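Phosphatidylglycerophosphatase B (Bacillus subtilis, PDB 6FMX) removes the terminal phosphate from phosphatidylglycerophosphate to give phosphatidylglycerol in the cell membrane, and also dephosphorylates undecaprenyl pyrophosphate. Local coordinates at residues A[38-41]-A[42-46]. Numbering follows the deposited sequence.
Sequences HTNA and VQSAD. With OLC ((2R)-2,3-dihydroxypropyl (9Z)-octadec-9-enoate), chain D; OLC ((2R)-2,3-dihydroxypropyl (9Z)-octadec-9-enoate), chain C.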
ATOM      1  N   HIS A  38      -8.801  10.055 -16.589  1.00 29.65           N
ATOM      2  CA  HIS A  38      -8.821  11.107 -17.592  1.00 27.66           C
ATOM      3  C   HIS A  38     -10.220  11.433 -18.078  1.00 31.04           C
ATOM      4  O   HIS A  38     -10.380  12.336 -18.905  1.00 36.29           O
ATOM      5  CB  HIS A  38      -7.941  10.723 -18.779  1.00 30.14           C
ATOM      6  CG  HIS A  38      -6.489  10.659 -18.442  1.00 33.35           C
ATOM      7  ND1 HIS A  38      -5.656  11.752 -18.546  1.00 32.22           N
ATOM      8  CD2 HIS A  38      -5.723   9.642 -17.982  1.00 30.81           C
ATOM      9  CE1 HIS A  38      -4.435  11.407 -18.176  1.00 33.52           C
ATOM     10  NE2 HIS A  38      -4.450  10.132 -17.829  1.00 33.14           N
ATOM     11  N   THR A  39     -11.229  10.729 -17.593  1.00 27.55           N
ATOM     12  CA  THR A  39     -12.601  11.056 -17.925  1.00 31.34           C
ATOM     13  C   THR A  39     -13.132  12.065 -16.924  1.00 33.62           C
ATOM     14  O   THR A  39     -12.812  12.025 -15.733  1.00 31.52           O
ATOM     15  CB  THR A  39     -13.482   9.810 -17.924  1.00 33.55           C
ATOM     16  OG1 THR A  39     -13.639   9.337 -16.580  1.00 32.24           O
ATOM     17  CG2 THR A  39     -12.834   8.725 -18.754  1.00 32.89           C
ATOM     18  N   ASN A  40     -13.947  12.988 -17.424  1.00 30.61           N
ATOM     19  CA  ASN A  40     -14.518  13.979 -16.528  1.00 32.64           C
ATOM     20  C   ASN A  40     -15.477  13.335 -15.529  1.00 32.44           C
ATOM     21  O   ASN A  40     -15.623  13.823 -14.407  1.00 34.00           O
ATOM     22  CB  ASN A  40     -15.222  15.055 -17.340  1.00 34.66           C
ATOM     23  CG  ASN A  40     -15.740  16.169 -16.479  1.00 40.24           C
ATOM     24  OD1 ASN A  40     -14.978  16.928 -15.879  1.00 42.17           O
ATOM     25  ND2 ASN A  40     -17.044  16.235 -16.359  1.00 36.91           N
ATOM     26  N   ALA A  41     -16.120  12.232 -15.915  1.00 33.84           N
ATOM     27  CA  ALA A  41     -17.047  11.555 -15.016  1.00 33.66           C
ATOM     28  C   ALA A  41     -16.337  11.032 -13.772  1.00 32.97           C
ATOM     29  O   ALA A  41     -16.872  11.127 -12.660  1.00 32.85           O
ATOM     30  CB  ALA A  41     -17.757  10.421 -15.760  1.00 36.96           C
ATOM     31  N   VAL A  42     -15.127  10.487 -13.933  1.00 29.00           N
ATOM     32  CA  VAL A  42     -14.390   9.976 -12.779  1.00 30.07           C
ATOM     33  C   VAL A  42     -13.786  11.127 -11.979  1.00 29.35           C
ATOM     34  O   VAL A  42     -13.788  11.115 -10.743  1.00 27.53           O
ATOM     35  CB  VAL A  42     -13.313   8.967 -13.217  1.00 30.25           C
ATOM     36  CG1 VAL A  42     -12.429   8.584 -12.031  1.00 27.26           C
ATOM     37  CG2 VAL A  42     -13.963   7.725 -13.806  1.00 33.92           C
ATOM     38  N   GLN A  43     -13.247  12.132 -12.676  1.00 28.60           N
ATOM     39  CA  GLN A  43     -12.707  13.305 -11.992  1.00 28.98           C
ATOM     40  C   GLN A  43     -13.769  13.973 -11.127  1.00 29.11           C
ATOM     41  O   GLN A  43     -13.486  14.420 -10.008  1.00 27.57           O
ATOM     42  CB  GLN A  43     -12.151  14.295 -13.018  1.00 29.52           C
ATOM     43  CG  GLN A  43     -10.875  13.839 -13.729  1.00 32.61           C
ATOM     44  CD  GLN A  43     -10.649  14.595 -15.026  1.00 33.20           C
ATOM     45  OE1 GLN A  43     -11.260  15.640 -15.255  1.00 36.26           O
ATOM     46  NE2 GLN A  43      -9.768  14.080 -15.878  1.00 29.65           N
ATOM     47  N   SER A  44     -15.006  14.042 -11.628  1.00 29.39           N
ATOM     48  CA  SER A  44     -16.088  14.659 -10.869  1.00 30.35           C
ATOM     49  C   SER A  44     -16.474  13.816  -9.664  1.00 29.62           C
ATOM     50  O   SER A  44     -16.721  14.353  -8.575  1.00 25.98           O
ATOM     51  CB  SER A  44     -17.297  14.877 -11.772  1.00 31.76           C
ATOM     52  OG  SER A  44     -16.933  15.657 -12.901  1.00 39.18           O
ATOM     53  N   ALA A  45     -16.539  12.494  -9.839  1.00 28.36           N
ATOM     54  CA  ALA A  45     -16.827  11.625  -8.704  1.00 28.90           C
ATOM     55  C   ALA A  45     -15.691  11.666  -7.689  1.00 28.41           C
ATOM     56  O   ALA A  45     -15.938  11.676  -6.477  1.00 28.83           O
ATOM     57  CB  ALA A  45     -17.086  10.195  -9.181  1.00 28.36           C
ATOM     58  N   ASP A  46     -14.444  11.727  -8.168  1.00 27.59           N
ATOM     59  CA  ASP A  46     -13.294  11.838  -7.272  1.00 27.21           C
ATOM     60  C   ASP A  46     -13.356  13.121  -6.453  1.00 27.72           C
ATOM     61  O   ASP A  46     -13.067  13.114  -5.250  1.00 25.83           O
ATOM     62  CB  ASP A  46     -11.988  11.815  -8.067  1.00 27.74           C
ATOM     63  CG  ASP A  46     -11.362  10.439  -8.140  1.00 26.98           C
ATOM     64  OD1 ASP A  46     -11.474   9.660  -7.166  1.00 24.85           O
ATOM     65  OD2 ASP A  46     -10.707  10.161  -9.166  1.00 28.16           O
TER
HETATM   66  C18 OLC D 303     -10.658  -4.199 -20.951  1.00 56.72           C
HETATM   67  C10 OLC D 303      -6.291   1.440 -21.677  1.00 47.88           C
HETATM   68  C9  OLC D 303      -5.042   1.860 -21.712  1.00 48.07           C
HETATM   69  C17 OLC D 303      -9.663  -4.927 -20.052  1.00 56.83           C
HETATM   70  C11 OLC D 303      -6.851   0.799 -20.415  1.00 47.69           C
HETATM   71  C8  OLC D 303      -4.139   1.707 -20.490  1.00 46.24           C
HETATM   72  C24 OLC D 303      -5.773  13.126 -22.481  1.00 59.43           C
HETATM   73  C16 OLC D 303      -8.251  -4.673 -20.573  1.00 56.24           C
HETATM   74  C12 OLC D 303      -7.482  -0.546 -20.758  1.00 50.43           C
HETATM   75  C7  OLC D 303      -3.047   2.776 -20.500  1.00 46.85           C
HETATM   76  C15 OLC D 303      -7.936  -3.182 -20.478  1.00 57.48           C
HETATM   77  C13 OLC D 303      -6.504  -1.401 -21.567  1.00 58.44           C
HETATM   78  C6  OLC D 303      -3.598   4.065 -19.897  1.00 45.67           C
HETATM   79  C14 OLC D 303      -6.630  -2.886 -21.218  1.00 54.93           C
HETATM   80  C5  OLC D 303      -2.851   5.254 -20.499  1.00 46.03           C
HETATM   81  C4  OLC D 303      -3.631   6.534 -20.233  1.00 43.48           C
HETATM   82  C3  OLC D 303      -4.500   6.864 -21.441  1.00 45.91           C
HETATM   83  C2  OLC D 303      -5.263   8.158 -21.181  1.00 44.94           C
HETATM   84  C21 OLC D 303      -3.923  11.582 -21.926  1.00 48.53           C
HETATM   85  C1  OLC D 303      -4.364   9.351 -21.493  1.00 48.50           C
HETATM   86  C22 OLC D 303      -4.417  12.603 -22.930  1.00 58.11           C
HETATM   87  O19 OLC D 303      -3.189   9.213 -21.563  1.00 51.06           O
HETATM   88  O25 OLC D 303      -5.696  14.520 -22.390  1.00 74.00           O
HETATM   89  O23 OLC D 303      -3.502  13.659 -22.973  1.00 71.31           O
HETATM   90  O20 OLC D 303      -4.914  10.618 -21.715  1.00 54.09           O
HETATM   91  C18 OLC C 302     -10.422  -7.820 -11.415  1.00 61.23           C
HETATM   92  C10 OLC C 302     -13.133  -3.912 -13.044  1.00 62.24           C
HETATM   93  C9  OLC C 302     -13.635  -2.699 -12.943  1.00 62.08           C
HETATM   94  C17 OLC C 302     -11.319  -7.690 -12.648  1.00 61.31           C
HETATM   95  C11 OLC C 302     -11.720  -4.159 -13.577  1.00 64.46           C
HETATM   96  C8  OLC C 302     -12.805  -1.482 -13.349  1.00 60.43           C
HETATM   97  C24 OLC C 302     -17.966   6.862 -18.095  1.00 43.86           C
HETATM   98  C16 OLC C 302     -10.680  -8.289 -13.904  1.00 57.93           C
HETATM   99  C12 OLC C 302     -11.835  -5.014 -14.842  1.00 59.63           C
HETATM  100  C7  OLC C 302     -13.468  -0.204 -12.832  1.00 63.02           C
HETATM  101  C15 OLC C 302      -9.433  -7.520 -14.342  1.00 54.20           C
HETATM  102  C13 OLC C 302     -10.492  -5.495 -15.380  1.00 54.44           C
HETATM  103  C6  OLC C 302     -12.443   0.931 -12.785  1.00 56.91           C
HETATM  104  C14 OLC C 302      -9.625  -6.007 -14.241  1.00 54.63           C
HETATM  105  C5  OLC C 302     -12.856   1.948 -11.725  1.00 60.65           C
HETATM  106  C4  OLC C 302     -13.015   3.318 -12.375  1.00 59.95           C
HETATM  107  C3  OLC C 302     -14.388   3.405 -13.037  1.00 59.35           C
HETATM  108  C2  OLC C 302     -14.193   3.510 -14.544  1.00 52.46           C
HETATM  109  C21 OLC C 302     -16.790   5.302 -16.570  1.00 47.37           C
HETATM  110  C1  OLC C 302     -15.512   3.936 -15.175  1.00 55.02           C
HETATM  111  C22 OLC C 302     -16.631   6.207 -17.768  1.00 44.05           C
HETATM  112  O19 OLC C 302     -16.533   3.480 -14.778  1.00 65.93           O
HETATM  113  O25 OLC C 302     -17.714   7.957 -18.934  1.00 47.20           O
HETATM  114  O23 OLC C 302     -15.702   7.182 -17.410  1.00 49.43           O
HETATM  115  O20 OLC C 302     -15.511   4.871 -16.213  1.00 48.60           O
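An N-cap opens helix 40-54, where T39 holds the amide of V42 just after the chain leaves the membrane helix 21-36. T39 OG1 accepts from V42 N at 3.2 Å; a chi1 of 70° tucks OG1 over its own main chain and turns it toward this amide of the first turn. The same oxygen also bonds A36 O, tying the cap to the end of the preceding helix, while V42 CG2 packs against it and O23 of the chain C monoolein lies 3.1 Å from OG1. T39 O takes a nearly straight bond from Q43 N (3.1 Å), and the extended Q43 side chain runs back past this carbonyl so that NE2 can bond I37 O. At the next residue, N40 O is gripped twice by S44, by OG at 2.7 Å and by N at 2.9 Å, the two donors arriving from opposite faces of the carbonyl plane. H38 lies flat against the head of the chain D monoolein, whose ester oxygen O20 sits 3.4 Å above the ring centre; an alanine here would probably leave that glycerol ester without the flat surface it rests on. Further along, D46 pairs with R120 and bonds T193, joining the helix to the start of helix 192-215. The T39 OG1 bond to V42 N is a threonine N-cap, here starting a helix that probably lies on the extracellular side.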